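PDB 3G7Q: valine-pyruvate aminotransferase from Salmonella typhimurium, which catalyses the transfer of an amino group from L-valine to pyruvate, making L-alanine and 3-methyl-2-oxobutanoate, with pyridoxal 5'-phosphate as its cofactor. Local coordinates for residues L175-E180 and N210-P215; S187-P192 and G228-E233. All blocks are in the same frame, centred on the assembly; numbering follows the deposited sequence. Where two conformers were deposited one is given.

Interaction 1 (L175-E180 and N210-P215)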
# COMPACT_ATOMS: atom_id res chain seq x y z
N LEU A 175 -13.43 32.78 -3.83
CA LEU A 175 -13.01 31.60 -3.10
C LEU A 175 -13.76 31.53 -1.77
O LEU A 175 -13.64 32.42 -0.92
CB LEU A 175 -11.50 31.63 -2.86
CG LEU A 175 -10.92 30.36 -2.24
CD1 LEU A 175 -11.04 29.18 -3.21
CD2 LEU A 175 -9.48 30.61 -1.84
N HIS A 176 -14.51 30.45 -1.60
CA HIS A 176 -15.35 30.25 -0.43
C HIS A 176 -14.75 29.19 0.48
O HIS A 176 -14.60 28.03 0.10
CB HIS A 176 -16.75 29.83 -0.88
N ILE A 177 -14.36 29.61 1.68
CA ILE A 177 -13.85 28.72 2.69
C ILE A 177 -14.74 28.95 3.88
O ILE A 177 -14.91 30.08 4.32
CB ILE A 177 -12.43 29.06 3.12
CG1 ILE A 177 -11.52 29.17 1.90
CG2 ILE A 177 -11.93 28.00 4.09
CD1 ILE A 177 -10.16 29.71 2.23
N GLY A 178 -15.33 27.88 4.39
CA GLY A 178 -16.24 28.01 5.51
C GLY A 178 -16.00 26.96 6.56
O GLY A 178 -14.99 26.24 6.54
N GLU A 179 -16.98 26.87 7.46
CA GLU A 179 -16.96 25.92 8.55
C GLU A 179 -16.94 24.49 8.03
O GLU A 179 -16.43 23.61 8.71
CB GLU A 179 -18.19 26.13 9.47
N GLU A 180 -17.48 24.26 6.83
CA GLU A 180 -17.51 22.93 6.23
C GLU A 180 -16.24 22.53 5.45
O GLU A 180 -16.19 21.43 4.90
CB GLU A 180 -18.72 22.77 5.29
CG GLU A 180 -18.64 23.42 3.88
CD GLU A 180 -18.73 24.95 3.88
OE1 GLU A 180 -18.72 25.53 2.78
OE2 GLU A 180 -18.82 25.57 4.97
N ASN A 210 -4.55 28.98 7.96
CA ASN A 210 -4.27 29.26 9.36
C ASN A 210 -5.45 29.95 10.01
O ASN A 210 -5.87 29.58 11.11
CB ASN A 210 -3.03 30.14 9.49
CG ASN A 210 -2.57 30.27 10.92
OD1 ASN A 210 -2.69 31.34 11.52
ND2 ASN A 210 -2.10 29.17 11.49
N GLN A 211 -6.00 30.95 9.33
CA GLN A 211 -7.16 31.69 9.81
C GLN A 211 -8.38 30.80 10.05
O GLN A 211 -9.13 31.03 10.99
CB GLN A 211 -7.55 32.79 8.84
CG GLN A 211 -6.64 33.99 8.88
CD GLN A 211 -6.94 35.00 7.77
OE1 GLN A 211 -6.21 35.98 7.60
NE2 GLN A 211 -8.04 34.79 7.03
N HIS A 212 -8.57 29.80 9.20
CA HIS A 212 -9.68 28.87 9.35
C HIS A 212 -9.35 27.61 10.16
O HIS A 212 -10.19 26.74 10.29
CB HIS A 212 -10.24 28.50 7.98
CG HIS A 212 -10.96 29.63 7.32
ND1 HIS A 212 -12.33 29.80 7.43
CD2 HIS A 212 -10.52 30.67 6.57
CE1 HIS A 212 -12.69 30.88 6.76
NE2 HIS A 212 -11.61 31.43 6.23
N ASN A 213 -8.14 27.55 10.72
CA ASN A 213 -7.70 26.40 11.51
C ASN A 213 -7.84 25.06 10.78
O ASN A 213 -8.31 24.08 11.34
CB ASN A 213 -8.43 26.37 12.85
CG ASN A 213 -8.17 27.62 13.66
OD1 ASN A 213 -7.02 27.98 13.89
ND2 ASN A 213 -9.24 28.30 14.07
N ILE A 214 -7.44 25.05 9.51
CA ILE A 214 -7.45 23.84 8.70
C ILE A 214 -6.10 23.74 8.00
O ILE A 214 -5.46 24.77 7.76
CB ILE A 214 -8.60 23.82 7.68
CG1 ILE A 214 -8.51 25.02 6.73
CG2 ILE A 214 -9.96 23.78 8.41
CD1 ILE A 214 -9.60 25.02 5.70
N PRO A 215 -5.66 22.50 7.70
CA PRO A 215 -4.36 22.35 7.06
C PRO A 215 -4.32 22.76 5.60
O PRO A 215 -5.33 22.67 4.89
CB PRO A 215 -4.10 20.84 7.11
CG PRO A 215 -5.47 20.22 7.21
CD PRO A 215 -6.31 21.21 7.97
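With chi1 at -52°, I177 sets CG1 beside its backbone N and sends the methyl CG2 the other way, anti to that N, straight at the imidazole of H212. The ring comes to meet it because H212 CG sits anti to the carbonyl carbon and chi2 (-93°) turns the imidazole plane roughly perpendicular to the CA-CB-CG plane, so that a face, not an edge, meets the methyl. I177 CG2 ends up over the middle of that face, 3.7 Å from the centroid of the H212 ring and 9° off the normal, a clean CH-pi contact. The backbone adds to the pair, with I177 O lying 3.4 Å from H212 CE1. H212 is where helix 199-211 gives out: N213, at positive phi, is the C-prime residue of a Schellman motif, in which N213 N bonds back to N210 O (3.1 Å) and I214 N to the carbonyl of A209. That reversal starts the chain toward strand 216-219 and brings I214 up to the same methyl, where I214 CD1 lies 4.1 Å from I177 CG2. So one branch of I177 serves both partners, while the residue also packs on L131, I184 and L208, joining the loop to the sheet and to the helix at the protein surface. I214 in turn rests on T181 and I184 of strand 181-187, and its carbonyl accepts a hydrogen bond from the N241 side chain.

Interaction 2 (S187-P192 and G228-E233)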
# COMPACT_ATOMS: atom_id res chain seq x y z
N SER A 187 -1.28 21.24 -5.51
CA SER A 187 -0.06 20.52 -5.89
C SER A 187 0.87 21.59 -6.45
O SER A 187 0.40 22.67 -6.84
CB SER A 187 -0.34 19.42 -6.91
OG SER A 187 -0.99 19.98 -8.05
N ARG A 188 2.19 21.33 -6.46
CA ARG A 188 3.14 22.31 -6.95
C ARG A 188 4.48 21.69 -7.26
O ARG A 188 5.22 21.33 -6.34
CB ARG A 188 3.36 23.41 -5.89
CG ARG A 188 4.04 24.67 -6.37
CD ARG A 188 4.34 25.57 -5.18
NE ARG A 188 4.54 26.95 -5.55
CZ ARG A 188 5.32 27.82 -4.90
NH1 ARG A 188 6.06 27.43 -3.86
NH2 ARG A 188 5.42 29.07 -5.30
N PRO A 189 4.81 21.50 -8.55
CA PRO A 189 4.03 21.73 -9.78
C PRO A 189 2.86 20.77 -9.88
O PRO A 189 2.83 19.72 -9.23
CB PRO A 189 5.00 21.42 -10.92
CG PRO A 189 6.39 21.44 -10.28
CD PRO A 189 6.17 21.02 -8.85
N THR A 190 1.90 21.14 -10.72
CA THR A 190 0.64 20.42 -10.79
C THR A 190 0.48 19.44 -11.96
O THR A 190 0.88 19.73 -13.08
CB THR A 190 -0.50 21.46 -10.92
OG1 THR A 190 -0.48 22.32 -9.78
CG2 THR A 190 -1.90 20.79 -11.05
N ASN A 191 -0.05 18.27 -11.63
CA ASN A 191 -0.60 17.33 -12.60
C ASN A 191 -2.10 17.77 -12.57
O ASN A 191 -2.75 17.64 -11.54
CB ASN A 191 -0.38 15.90 -12.14
CG ASN A 191 -1.13 14.85 -12.97
OD1 ASN A 191 -1.94 15.17 -13.87
ND2 ASN A 191 -0.90 13.56 -12.62
N PRO A 192 -2.71 18.10 -13.72
CA PRO A 192 -2.33 17.92 -15.13
C PRO A 192 -1.80 19.07 -15.96
O PRO A 192 -1.50 18.86 -17.13
CB PRO A 192 -3.70 17.53 -15.73
CG PRO A 192 -4.64 18.50 -15.06
CD PRO A 192 -4.10 18.60 -13.62
N GLY A 228 12.66 17.44 -8.51
CA GLY A 228 13.12 18.68 -9.11
C GLY A 228 12.69 18.93 -10.54
O GLY A 228 13.35 19.66 -11.26
N ILE A 229 11.56 18.37 -10.93
CA ILE A 229 11.00 18.58 -12.28
C ILE A 229 10.15 19.86 -12.25
O ILE A 229 8.90 19.83 -12.33
CB ILE A 229 10.21 17.36 -12.77
CG1 ILE A 229 11.02 16.05 -12.63
CG2 ILE A 229 9.79 17.58 -14.28
CD1 ILE A 229 10.27 14.77 -12.81
N ILE A 230 10.85 20.97 -12.14
CA ILE A 230 10.26 22.30 -12.06
C ILE A 230 11.12 23.25 -12.85
O ILE A 230 12.36 23.26 -12.71
CB ILE A 230 10.07 22.73 -10.57
CG1 ILE A 230 9.36 24.07 -10.49
CG2 ILE A 230 11.44 22.75 -9.84
CD1 ILE A 230 8.86 24.40 -9.09
N PHE A 231 10.47 24.06 -13.68
CA PHE A 231 11.14 24.97 -14.60
C PHE A 231 10.87 26.45 -14.31
O PHE A 231 11.15 27.33 -15.13
CB PHE A 231 10.69 24.65 -16.03
CG PHE A 231 10.57 23.16 -16.31
CD1 PHE A 231 11.64 22.30 -16.07
CD2 PHE A 231 9.41 22.62 -16.86
CE1 PHE A 231 11.54 20.97 -16.33
CE2 PHE A 231 9.32 21.29 -17.11
CZ PHE A 231 10.35 20.46 -16.84
N SER A 232 10.22 26.74 -13.20
CA SER A 232 9.89 28.09 -12.87
C SER A 232 10.36 28.36 -11.47
O SER A 232 10.74 27.43 -10.75
CB SER A 232 8.38 28.26 -12.91
OG SER A 232 7.84 27.37 -11.93
N GLU A 233 10.31 29.62 -11.09
CA GLU A 233 10.62 30.03 -9.73
C GLU A 233 9.51 29.52 -8.80
O GLU A 233 8.35 29.47 -9.19
CB GLU A 233 10.73 31.54 -9.66
CG GLU A 233 11.01 32.12 -8.28
CD GLU A 233 9.77 32.36 -7.42
OE1 GLU A 233 8.65 32.53 -7.96
OE2 GLU A 233 9.96 32.39 -6.19
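P189 puts the tip of its ring, CG, against I230, and the isoleucine is the side chain to follow. I230 CB points at the proline and stands 3.9 Å from P189 CG. One bond further on, I230 CG1 is 4.0 Å from the same carbon, and the chain ends with I230 CD1, also 4.0 Å from P189 CG. The extended branch CB-CG1-CD1 runs past a single ring atom at nearly constant distance. CG1 can take that course because it lies anti to the backbone N (chi1 -176°), while CG2 is the branch left between the N and the carbonyl carbon. The two side chains meet at about a right angle. P189 CG also nears the carbonyl of I229, the residue before I230, with I229 O 3.6 Å away. I229 is the centre of an inverse gamma turn, and its weak bond from I230 N to G228 O (3.0 Å) curls the chain here. The peptides before P189 and P192 are cis, and all three touching residues are buried. R188 is held by a salt bridge to D199 and by the carbonyls of I197 and R235. Beyond P189, N191 bonds to R389 and opens the Asn-Pro-Thr-Gly sequence, whose asparagine in this family bonds O3' of the cofactor, as N191 probably does. The contact lies just before it, at the C-terminal end of strand 181-187, where class I aminotransferases carry their cofactor site.

From the N terminus, the chain first passes residues 175-180, the loop leading into strand 181-187, and then leaves that strand at 187-192. Helix 199-211 follows, and at its end 210-215 returns to 175-180, so interaction 1 closes a loop with 29 residues between its segments. The chain then runs through strand 216-219, parallel to and next to 181-187 in the seven-stranded sheet, and reaches 228-233, where interaction 2 closes a loop with 35 between. The two closures cross rather than nest. Their centres lie 25 Å apart, at opposite ends of strand 181-187: interaction 1 joins, at the surface, the segments entering strands 181-187 and 216-219; interaction 2 joins the interior connections leaving them.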